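Local coordinates for protein toll (Drosophila melanogaster, PDB 4LXR), which acts as the receptor for cleaved, active Spätzle and so starts Toll signalling in innate immunity and in dorsal-ventral patterning of the embryo, at residues D424-I432 against I458-K466; V612-I621 against L634-E645. All coordinates share one frame; numbering follows the deposited sequence.

Interaction 1. Residues D424-I432 against I458-K466; sequences DLQQPLLDI and IIFVYNDWK
Ile-432 meets Phe-460 over the face of its ring. Its CD1 sits 3.4 Å from the ring centroid, 14° off the normal, a close CH-pi contact. Ile-432 CG2 also packs against the same ring, at CD1 of Phe-460. Phe-460 is turned with CG anti to its backbone N (chi1 174°), and this sets the ring under the short helix that starts at Leu-429.

Leu-425 fills the other end. Its CD1 lies over one face of the Tyr-462 ring, 4.1 Å from the centroid. Its CG packs 3.8 Å from CD1 of Ile-458. The tyrosine hydroxyl also lies against the CB atoms of Leu-425 and Gln-427. The Gln-427 chain bends at chi2, and its OE1 comes obliquely to 3.1 Å from Tyr-462 OH, with amide and ring planes 66° apart.

Ile-459 makes a third contact. Its CD1 touches CD1 of Leu-429 at 3.9 Å, the two side chains running almost perpendicular. The same methyl leans on the backbone O of Gln-427.

One water links the polar atoms here. It donates to Asp-424 O (3.1 Å), accepts from Ile-459 N (3.2 Å) and bonds Tyr-462 OH (3.2 Å). Asp-424 OD1 holds an Asx turn to Gln-426 N and also pairs with Arg-400.

Such stacking of matching loops and short helices from successive coils is typical of a leucine-rich repeat solenoid, here between LRR 12 and LRR 13.

Interaction 2. Residues V612-I621 against L634-E645; sequences VRTYDKALVI and LPNLHKNMQLME
Leu-619 pairs with Met-644 in a parallel strand ladder, where the hairpin of a leucine-rich repeat N-terminal cap joins the first strand of LRR 16.

Backbone bonds set the register. Leu-619 N donates to Leu-643 O (2.9 Å), Glu-645 N to Leu-619 O (2.9 Å) and Ile-621 N to Glu-645 O (2.9 Å). At the entry to the ladder, Lys-617 O accepts from both Gln-642 N (3.1 Å) and Leu-643 N (3.2 Å). Lys-617 and Ala-618 also form a G1 beta bulge opposite Arg-613 within the hairpin.

Charges meet on the sheet face of Ala-618 and Glu-645. The edge of the Arg-613 guanidinium bridges the two acids: NH1 to Asp-616, and NH2 to Glu-645 OE1 by a weak, long bond (3.4 Å). The other carboxylate oxygen of Glu-645 is bonded to His-647. The shared arginine would be expected to ease repulsion between the two acids.

Apolar side chains fill the opposite face. Leu-619 and Met-644 run along each other in the same direction, and Leu-637 CD1 closes on Leu-619 CB. Ile-621 CD1 reaches the Pro-635 ring, nearest its CD, and touches the Met-644 methyl. The Met-641 chain bends at chi2 (-59°) and chi3 (-88°). This brings its CE under the bulged strand, 3.5 Å from Ala-618 C, and also against Val-612 CG1.

Overall arrangement
Both contacts belong to the extracellular part of Toll. Interaction 1 precedes interaction 2 along the chain. Their centres are 36 Å apart, their nearest atoms about 22 Å. Interaction 1 joins loops and short helices of neighbouring coils in the long solenoid, which also holds strands 415-417 and 450-452. Interaction 2 belongs to a separate sheet, where strands 618-622 and 643-647 run in parallel and the series continues to 718-720. Between them in sequence come the disulfides Cys-538 to Cys-570 and Cys-540 to Cys-591. The ectodomain thus has two repeat blocks. Interaction 1 stacks coils within the first; interaction 2 ties the second's cap to its first strand, and that cap also touches helix 543-549.

Interaction 1. Residues D424-I432 against I458-K466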
loop_
_atom_site.group_PDB
_atom_site.type_symbol
_atom_site.label_atom_id
_atom_site.label_comp_id
_atom_site.label_asym_id
_atom_site.label_seq_id
_atom_site.Cartn_x
_atom_site.Cartn_y
_atom_site.Cartn_z
ATOM N N ASP A 424 -22.281 0.471 11.685
ATOM C CA ASP A 424 -23.121 -0.689 11.373
ATOM C C ASP A 424 -24.335 -0.343 10.494
ATOM O O ASP A 424 -25.092 -1.230 10.081
ATOM C CB ASP A 424 -23.540 -1.430 12.660
ATOM C CG ASP A 424 -24.471 -0.615 13.545
ATOM O OD1 ASP A 424 -24.724 0.574 13.246
ATOM O OD2 ASP A 424 -24.944 -1.169 14.563
ATOM N N LEU A 425 -24.519 0.947 10.229
ATOM C CA LEU A 425 -25.680 1.463 9.491
ATOM C C LEU A 425 -27.026 1.013 10.066
ATOM O O LEU A 425 -28.058 1.114 9.404
ATOM C CB LEU A 425 -25.584 1.156 7.995
ATOM C CG LEU A 425 -24.401 1.770 7.243
ATOM C CD1 LEU A 425 -24.519 1.466 5.756
ATOM C CD2 LEU A 425 -24.305 3.284 7.482
ATOM N N GLN A 426 -26.988 0.518 11.303
ATOM C CA GLN A 426 -28.173 0.307 12.137
ATOM C C GLN A 426 -29.262 -0.484 11.431
ATOM O O GLN A 426 -30.405 -0.045 11.363
ATOM C CB GLN A 426 -28.711 1.660 12.623
ATOM C CG GLN A 426 -27.598 2.647 13.008
ATOM C CD GLN A 426 -28.088 3.812 13.848
ATOM O OE1 GLN A 426 -28.807 3.625 14.830
ATOM N NE2 GLN A 426 -27.699 5.020 13.467
ATOM N N GLN A 427 -28.902 -1.657 10.925
ATOM C CA GLN A 427 -29.783 -2.404 10.042
ATOM C C GLN A 427 -30.433 -3.652 10.664
ATOM O O GLN A 427 -29.735 -4.568 11.089
ATOM C CB GLN A 427 -29.017 -2.791 8.786
ATOM C CG GLN A 427 -29.893 -3.411 7.724
ATOM C CD GLN A 427 -30.978 -2.474 7.244
ATOM O OE1 GLN A 427 -30.703 -1.353 6.820
ATOM N NE2 GLN A 427 -32.220 -2.929 7.308
ATOM N N PRO A 428 -31.779 -3.685 10.708
ATOM C CA PRO A 428 -32.544 -4.818 11.253
ATOM C C PRO A 428 -32.488 -6.075 10.382
ATOM O O PRO A 428 -32.616 -6.001 9.160
ATOM C CB PRO A 428 -33.977 -4.277 11.324
ATOM C CG PRO A 428 -34.014 -3.177 10.332
ATOM C CD PRO A 428 -32.657 -2.545 10.396
ATOM N N LEU A 429 -32.318 -7.222 11.034
ATOM C CA LEU A 429 -31.996 -8.480 10.363
ATOM C C LEU A 429 -33.086 -8.962 9.426
ATOM O O LEU A 429 -32.805 -9.511 8.360
ATOM C CB LEU A 429 -31.693 -9.568 11.399
ATOM C CG LEU A 429 -30.230 -9.812 11.790
ATOM C CD1 LEU A 429 -29.479 -8.512 12.090
ATOM C CD2 LEU A 429 -30.178 -10.755 12.987
ATOM N N LEU A 430 -34.333 -8.762 9.829
ATOM C CA LEU A 430 -35.453 -9.225 9.033
ATOM C C LEU A 430 -35.631 -8.413 7.751
ATOM O O LEU A 430 -35.974 -8.966 6.709
ATOM C CB LEU A 430 -36.730 -9.229 9.860
ATOM C CG LEU A 430 -37.835 -10.050 9.218
ATOM C CD1 LEU A 430 -37.342 -11.459 8.937
ATOM C CD2 LEU A 430 -39.038 -10.085 10.115
ATOM N N ASP A 431 -35.410 -7.105 7.830
ATOM C CA ASP A 431 -35.398 -6.260 6.638
ATOM C C ASP A 431 -34.447 -6.813 5.578
ATOM O O ASP A 431 -34.782 -6.845 4.393
ATOM C CB ASP A 431 -35.003 -4.825 6.988
ATOM C CG ASP A 431 -36.164 -4.018 7.534
ATOM O OD1 ASP A 431 -36.513 -4.202 8.719
ATOM O OD2 ASP A 431 -36.737 -3.205 6.773
ATOM N N ILE A 432 -33.271 -7.259 6.019
ATOM C CA ILE A 432 -32.285 -7.877 5.130
ATOM C C ILE A 432 -32.782 -9.187 4.503
ATOM O O ILE A 432 -32.791 -9.322 3.285
ATOM C CB ILE A 432 -30.937 -8.128 5.854
ATOM C CG1 ILE A 432 -30.299 -6.799 6.267
ATOM C CG2 ILE A 432 -29.988 -8.924 4.974
ATOM C CD1 ILE A 432 -30.543 -5.696 5.263
ATOM N N ILE A 458 -20.629 -3.639 8.962
ATOM C CA ILE A 458 -21.628 -3.773 7.926
ATOM C C ILE A 458 -22.011 -5.251 7.840
ATOM O O ILE A 458 -21.153 -6.136 7.981
ATOM C CB ILE A 458 -21.072 -3.272 6.578
ATOM C CG1 ILE A 458 -20.580 -1.821 6.711
ATOM C CG2 ILE A 458 -22.100 -3.410 5.478
ATOM C CD1 ILE A 458 -21.675 -0.826 6.947
ATOM N N ILE A 459 -23.300 -5.516 7.644
ATOM C CA ILE A 459 -23.784 -6.886 7.522
ATOM C C ILE A 459 -24.434 -7.144 6.173
ATOM O O ILE A 459 -24.839 -8.259 5.880
ATOM C CB ILE A 459 -24.812 -7.234 8.635
ATOM C CG1 ILE A 459 -26.024 -6.314 8.555
ATOM C CG2 ILE A 459 -24.181 -7.124 10.001
ATOM C CD1 ILE A 459 -27.138 -6.721 9.489
ATOM N N PHE A 460 -24.522 -6.117 5.343
ATOM C CA PHE A 460 -25.382 -6.197 4.170
ATOM C C PHE A 460 -24.841 -5.371 3.014
ATOM O O PHE A 460 -24.353 -4.255 3.216
ATOM C CB PHE A 460 -26.771 -5.693 4.580
ATOM C CG PHE A 460 -27.751 -5.582 3.455
ATOM C CD1 PHE A 460 -28.243 -6.717 2.829
ATOM C CD2 PHE A 460 -28.235 -4.342 3.070
ATOM C CE1 PHE A 460 -29.178 -6.619 1.805
ATOM C CE2 PHE A 460 -29.166 -4.230 2.052
ATOM C CZ PHE A 460 -29.642 -5.376 1.417
ATOM N N VAL A 461 -24.938 -5.917 1.804
ATOM C CA VAL A 461 -24.622 -5.166 0.593
ATOM C C VAL A 461 -25.830 -4.325 0.171
ATOM O O VAL A 461 -26.779 -4.849 -0.398
ATOM C CB VAL A 461 -24.242 -6.110 -0.564
ATOM C CG1 VAL A 461 -23.930 -5.315 -1.798
ATOM C CG2 VAL A 461 -23.061 -6.988 -0.167
ATOM N N TYR A 462 -25.786 -3.025 0.455
ATOM C CA TYR A 462 -26.922 -2.123 0.214
ATOM C C TYR A 462 -27.293 -1.916 -1.253
ATOM O O TYR A 462 -26.480 -2.126 -2.146
ATOM C CB TYR A 462 -26.689 -0.766 0.908
ATOM C CG TYR A 462 -26.921 -0.840 2.394
ATOM C CD1 TYR A 462 -26.005 -1.479 3.229
ATOM C CD2 TYR A 462 -28.071 -0.301 2.965
ATOM C CE1 TYR A 462 -26.228 -1.573 4.597
ATOM C CE2 TYR A 462 -28.294 -0.374 4.335
ATOM C CZ TYR A 462 -27.373 -1.016 5.143
ATOM O OH TYR A 462 -27.599 -1.097 6.498
ATOM N N ASN A 463 -28.526 -1.478 -1.484
ATOM C CA ASN A 463 -29.074 -1.329 -2.834
ATOM C C ASN A 463 -28.355 -0.299 -3.699
ATOM O O ASN A 463 -28.062 -0.556 -4.870
ATOM C CB ASN A 463 -30.567 -0.991 -2.773
ATOM C CG ASN A 463 -31.150 -0.679 -4.140
ATOM O OD1 ASN A 463 -31.480 -1.580 -4.910
ATOM N ND2 ASN A 463 -31.279 0.607 -4.451
ATOM N N ASP A 464 -28.080 0.870 -3.128
ATOM C CA ASP A 464 -27.452 1.937 -3.897
ATOM C C ASP A 464 -26.055 1.559 -4.372
ATOM O O ASP A 464 -25.623 2.020 -5.427
ATOM C CB ASP A 464 -27.419 3.256 -3.114
ATOM C CG ASP A 464 -26.888 3.085 -1.707
ATOM O OD1 ASP A 464 -27.372 2.177 -0.988
ATOM O OD2 ASP A 464 -25.988 3.865 -1.322
ATOM N N TRP A 465 -25.357 0.716 -3.609
ATOM C CA TRP A 465 -23.991 0.331 -3.981
ATOM C C TRP A 465 -24.017 -0.492 -5.261
ATOM O O TRP A 465 -23.067 -0.476 -6.048
ATOM C CB TRP A 465 -23.290 -0.457 -2.862
ATOM C CG TRP A 465 -23.215 0.261 -1.532
ATOM C CD1 TRP A 465 -23.428 1.589 -1.299
ATOM C CD2 TRP A 465 -22.912 -0.325 -0.257
ATOM N NE1 TRP A 465 -23.288 1.864 0.040
ATOM C CE2 TRP A 465 -22.968 0.705 0.700
ATOM C CE3 TRP A 465 -22.606 -1.622 0.166
ATOM C CZ2 TRP A 465 -22.729 0.480 2.058
ATOM C CZ3 TRP A 465 -22.377 -1.848 1.516
ATOM C CH2 TRP A 465 -22.434 -0.802 2.444
ATOM N N LYS A 466 -25.115 -1.213 -5.472
ATOM C CA LYS A 466 -25.236 -2.074 -6.643
ATOM C C LYS A 466 -25.855 -1.335 -7.821
ATOM O O LYS A 466 -25.478 -1.555 -8.972
ATOM C CB LYS A 466 -26.096 -3.306 -6.329
ATOM C CG LYS A 466 -25.499 -4.302 -5.344
ATOM C CD LYS A 466 -26.458 -5.475 -5.128
ATOM C CE LYS A 466 -27.783 -4.978 -4.557
ATOM N NZ LYS A 466 -28.685 -6.055 -4.101
HETATM O O HOH W 1 -25.236 -2.947 7.515
#

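Interaction 2. Residues V612-I621 against L634-E645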
loop_
_atom_site.group_PDB
_atom_site.type_symbol
_atom_site.label_atom_id
_atom_site.label_comp_id
_atom_site.label_asym_id
_atom_site.label_seq_id
_atom_site.Cartn_x
_atom_site.Cartn_y
_atom_site.Cartn_z
ATOM N N VAL A 612 -27.747 -36.002 3.413
ATOM C CA VAL A 612 -28.233 -35.683 2.082
ATOM C C VAL A 612 -27.083 -35.144 1.245
ATOM O O VAL A 612 -26.290 -34.318 1.708
ATOM C CB VAL A 612 -29.375 -34.649 2.142
ATOM C CG1 VAL A 612 -29.580 -33.983 0.799
ATOM C CG2 VAL A 612 -30.660 -35.302 2.612
ATOM N N ARG A 613 -26.992 -35.623 0.014
ATOM C CA ARG A 613 -25.953 -35.210 -0.908
ATOM C C ARG A 613 -26.651 -34.465 -2.036
ATOM O O ARG A 613 -27.375 -35.075 -2.816
ATOM C CB ARG A 613 -25.248 -36.452 -1.455
ATOM C CG ARG A 613 -23.964 -36.189 -2.209
ATOM C CD ARG A 613 -23.616 -37.388 -3.091
ATOM N NE ARG A 613 -23.613 -38.644 -2.355
ATOM C CZ ARG A 613 -24.264 -39.737 -2.734
ATOM N NH1 ARG A 613 -24.975 -39.740 -3.850
ATOM N NH2 ARG A 613 -24.196 -40.837 -2.001
ATOM N N THR A 614 -26.464 -33.150 -2.121
ATOM C CA THR A 614 -27.219 -32.375 -3.105
ATOM C C THR A 614 -26.741 -32.564 -4.542
ATOM O O THR A 614 -27.519 -32.380 -5.478
ATOM C CB THR A 614 -27.262 -30.869 -2.769
ATOM O OG1 THR A 614 -25.982 -30.453 -2.286
ATOM C CG2 THR A 614 -28.319 -30.589 -1.710
ATOM N N TYR A 615 -25.475 -32.930 -4.720
ATOM C CA TYR A 615 -24.927 -33.091 -6.063
ATOM C C TYR A 615 -25.774 -34.030 -6.933
ATOM O O TYR A 615 -26.001 -33.752 -8.108
ATOM C CB TYR A 615 -23.468 -33.559 -6.027
ATOM C CG TYR A 615 -22.982 -34.094 -7.359
ATOM C CD1 TYR A 615 -22.590 -33.229 -8.375
ATOM C CD2 TYR A 615 -22.928 -35.461 -7.604
ATOM C CE1 TYR A 615 -22.153 -33.701 -9.594
ATOM C CE2 TYR A 615 -22.493 -35.951 -8.832
ATOM C CZ TYR A 615 -22.105 -35.064 -9.825
ATOM O OH TYR A 615 -21.667 -35.537 -11.046
ATOM N N ASP A 616 -26.251 -35.131 -6.361
ATOM C CA ASP A 616 -27.130 -36.026 -7.113
ATOM C C ASP A 616 -28.465 -36.262 -6.415
ATOM O O ASP A 616 -29.183 -37.204 -6.742
ATOM C CB ASP A 616 -26.438 -37.357 -7.438
ATOM C CG ASP A 616 -25.805 -38.001 -6.223
ATOM O OD1 ASP A 616 -26.059 -37.536 -5.083
ATOM O OD2 ASP A 616 -25.046 -38.971 -6.411
ATOM N N LYS A 617 -28.794 -35.395 -5.463
ATOM C CA LYS A 617 -30.069 -35.475 -4.751
ATOM C C LYS A 617 -30.284 -36.838 -4.103
ATOM O O LYS A 617 -31.303 -37.498 -4.339
ATOM C CB LYS A 617 -31.236 -35.138 -5.680
ATOM C CG LYS A 617 -31.107 -33.788 -6.376
ATOM C CD LYS A 617 -32.393 -33.430 -7.109
ATOM C CE LYS A 617 -32.325 -32.046 -7.733
ATOM N NZ LYS A 617 -33.629 -31.670 -8.342
ATOM N N ALA A 618 -29.321 -37.250 -3.286
ATOM C CA ALA A 618 -29.406 -38.541 -2.621
ATOM C C ALA A 618 -29.551 -38.447 -1.109
ATOM O O ALA A 618 -28.772 -37.770 -0.437
ATOM C CB ALA A 618 -28.205 -39.404 -2.982
ATOM N N LEU A 619 -30.563 -39.131 -0.585
ATOM C CA LEU A 619 -30.661 -39.401 0.841
ATOM C C LEU A 619 -29.878 -40.679 1.148
ATOM O O LEU A 619 -30.186 -41.757 0.627
ATOM C CB LEU A 619 -32.117 -39.573 1.253
ATOM C CG LEU A 619 -32.324 -40.047 2.691
ATOM C CD1 LEU A 619 -31.931 -38.952 3.695
ATOM C CD2 LEU A 619 -33.752 -40.520 2.910
ATOM N N VAL A 620 -28.853 -40.546 1.978
ATOM C CA VAL A 620 -27.979 -41.655 2.307
ATOM C C VAL A 620 -28.226 -42.099 3.737
ATOM O O VAL A 620 -28.005 -41.335 4.676
ATOM C CB VAL A 620 -26.507 -41.249 2.153
ATOM C CG1 VAL A 620 -25.593 -42.367 2.598
ATOM C CG2 VAL A 620 -26.220 -40.853 0.720
ATOM N N ILE A 621 -28.693 -43.333 3.902
ATOM C CA ILE A 621 -28.929 -43.895 5.224
ATOM C C ILE A 621 -27.929 -44.998 5.543
ATOM O O ILE A 621 -27.962 -46.072 4.936
ATOM C CB ILE A 621 -30.341 -44.460 5.349
ATOM C CG1 ILE A 621 -31.375 -43.364 5.117
ATOM C CG2 ILE A 621 -30.545 -45.097 6.716
ATOM C CD1 ILE A 621 -32.787 -43.891 5.071
ATOM N N LEU A 634 -37.697 -46.386 8.465
ATOM C CA LEU A 634 -36.994 -45.439 7.591
ATOM C C LEU A 634 -37.771 -44.139 7.398
ATOM O O LEU A 634 -38.999 -44.142 7.400
ATOM C CB LEU A 634 -36.688 -46.083 6.224
ATOM C CG LEU A 634 -35.776 -47.312 6.243
ATOM C CD1 LEU A 634 -35.471 -47.837 4.818
ATOM C CD2 LEU A 634 -34.487 -47.017 6.991
ATOM N N PRO A 635 -37.050 -43.020 7.225
ATOM C CA PRO A 635 -37.707 -41.739 6.956
ATOM C C PRO A 635 -38.235 -41.689 5.534
ATOM O O PRO A 635 -37.667 -42.322 4.656
ATOM C CB PRO A 635 -36.572 -40.724 7.114
ATOM C CG PRO A 635 -35.335 -41.492 6.803
ATOM C CD PRO A 635 -35.584 -42.884 7.308
ATOM N N ASN A 636 -39.311 -40.945 5.314
ATOM C CA ASN A 636 -39.848 -40.761 3.971
ATOM C C ASN A 636 -38.905 -39.974 3.065
ATOM O O ASN A 636 -38.203 -39.069 3.517
ATOM C CB ASN A 636 -41.212 -40.075 4.040
ATOM C CG ASN A 636 -42.357 -41.053 3.898
ATOM O OD1 ASN A 636 -43.112 -41.002 2.925
ATOM N ND2 ASN A 636 -42.482 -41.965 4.855
ATOM N N LEU A 637 -38.891 -40.322 1.784
ATOM C CA LEU A 637 -38.041 -39.630 0.820
ATOM C C LEU A 637 -38.706 -38.352 0.317
ATOM O O LEU A 637 -39.820 -38.393 -0.212
ATOM C CB LEU A 637 -37.718 -40.539 -0.364
ATOM C CG LEU A 637 -36.651 -40.027 -1.333
ATOM C CD1 LEU A 637 -35.336 -39.810 -0.591
ATOM C CD2 LEU A 637 -36.468 -40.994 -2.505
ATOM N N HIS A 638 -38.023 -37.221 0.488
ATOM C CA HIS A 638 -38.531 -35.947 -0.014
ATOM C C HIS A 638 -38.800 -36.054 -1.510
ATOM O O HIS A 638 -38.056 -36.712 -2.239
ATOM C CB HIS A 638 -37.552 -34.809 0.281
ATOM C CG HIS A 638 -37.444 -34.466 1.736
ATOM N ND1 HIS A 638 -36.671 -33.423 2.200
ATOM C CD2 HIS A 638 -38.015 -35.024 2.829
ATOM C CE1 HIS A 638 -36.771 -33.355 3.516
ATOM N NE2 HIS A 638 -37.580 -34.315 3.923
ATOM N N LYS A 639 -39.876 -35.415 -1.962
ATOM C CA LYS A 639 -40.314 -35.538 -3.350
ATOM C C LYS A 639 -39.348 -34.839 -4.302
ATOM O O LYS A 639 -39.392 -35.051 -5.512
ATOM C CB LYS A 639 -41.731 -34.982 -3.511
ATOM C CG LYS A 639 -42.547 -35.646 -4.613
ATOM C CD LYS A 639 -43.998 -35.179 -4.566
ATOM C CE LYS A 639 -44.866 -35.923 -5.571
ATOM N NZ LYS A 639 -46.297 -35.512 -5.474
ATOM N N ASN A 640 -38.477 -34.006 -3.743
ATOM C CA ASN A 640 -37.432 -33.346 -4.514
ATOM C C ASN A 640 -36.190 -34.232 -4.623
ATOM O O ASN A 640 -35.229 -33.890 -5.313
ATOM C CB ASN A 640 -37.071 -32.007 -3.868
ATOM C CG ASN A 640 -36.323 -31.079 -4.814
ATOM O OD1 ASN A 640 -36.825 -30.014 -5.182
ATOM N ND2 ASN A 640 -35.115 -31.477 -5.204
ATOM N N MET A 641 -36.214 -35.370 -3.934
ATOM C CA MET A 641 -35.082 -36.293 -3.939
ATOM C C MET A 641 -35.279 -37.374 -4.985
ATOM O O MET A 641 -36.408 -37.766 -5.270
ATOM C CB MET A 641 -34.903 -36.925 -2.558
ATOM C CG MET A 641 -34.666 -35.907 -1.459
ATOM S SD MET A 641 -33.202 -34.920 -1.815
ATOM C CE MET A 641 -31.926 -35.930 -1.072
ATOM N N GLN A 642 -34.178 -37.858 -5.553
ATOM C CA GLN A 642 -34.249 -38.876 -6.603
ATOM C C GLN A 642 -33.674 -40.236 -6.190
ATOM O O GLN A 642 -34.146 -41.277 -6.643
ATOM C CB GLN A 642 -33.549 -38.378 -7.871
ATOM C CG GLN A 642 -34.141 -37.095 -8.434
ATOM C CD GLN A 642 -33.222 -36.435 -9.434
ATOM O OE1 GLN A 642 -32.070 -36.843 -9.601
ATOM N NE2 GLN A 642 -33.721 -35.409 -10.104
ATOM N N LEU A 643 -32.657 -40.216 -5.333
ATOM C CA LEU A 643 -31.968 -41.424 -4.913
ATOM C C LEU A 643 -32.049 -41.623 -3.402
ATOM O O LEU A 643 -32.014 -40.661 -2.634
ATOM C CB LEU A 643 -30.501 -41.336 -5.311
ATOM C CG LEU A 643 -30.161 -41.003 -6.763
ATOM C CD1 LEU A 643 -28.657 -40.791 -6.887
ATOM C CD2 LEU A 643 -30.637 -42.108 -7.725
ATOM N N MET A 644 -32.120 -42.882 -2.977
ATOM C CA MET A 644 -32.148 -43.217 -1.556
ATOM C C MET A 644 -31.319 -44.485 -1.345
ATOM O O MET A 644 -31.709 -45.574 -1.795
ATOM C CB MET A 644 -33.590 -43.425 -1.104
ATOM C CG MET A 644 -33.770 -43.798 0.354
ATOM S SD MET A 644 -35.521 -43.797 0.785
ATOM C CE MET A 644 -35.476 -44.060 2.558
ATOM N N GLU A 645 -30.170 -44.344 -0.688
ATOM C CA GLU A 645 -29.268 -45.475 -0.503
ATOM C C GLU A 645 -29.402 -46.033 0.902
ATOM O O GLU A 645 -29.225 -45.324 1.882
ATOM C CB GLU A 645 -27.813 -45.075 -0.753
ATOM C CG GLU A 645 -27.556 -44.384 -2.070
ATOM C CD GLU A 645 -26.082 -44.092 -2.287
ATOM O OE1 GLU A 645 -25.728 -43.581 -3.370
ATOM O OE2 GLU A 645 -25.275 -44.376 -1.375
#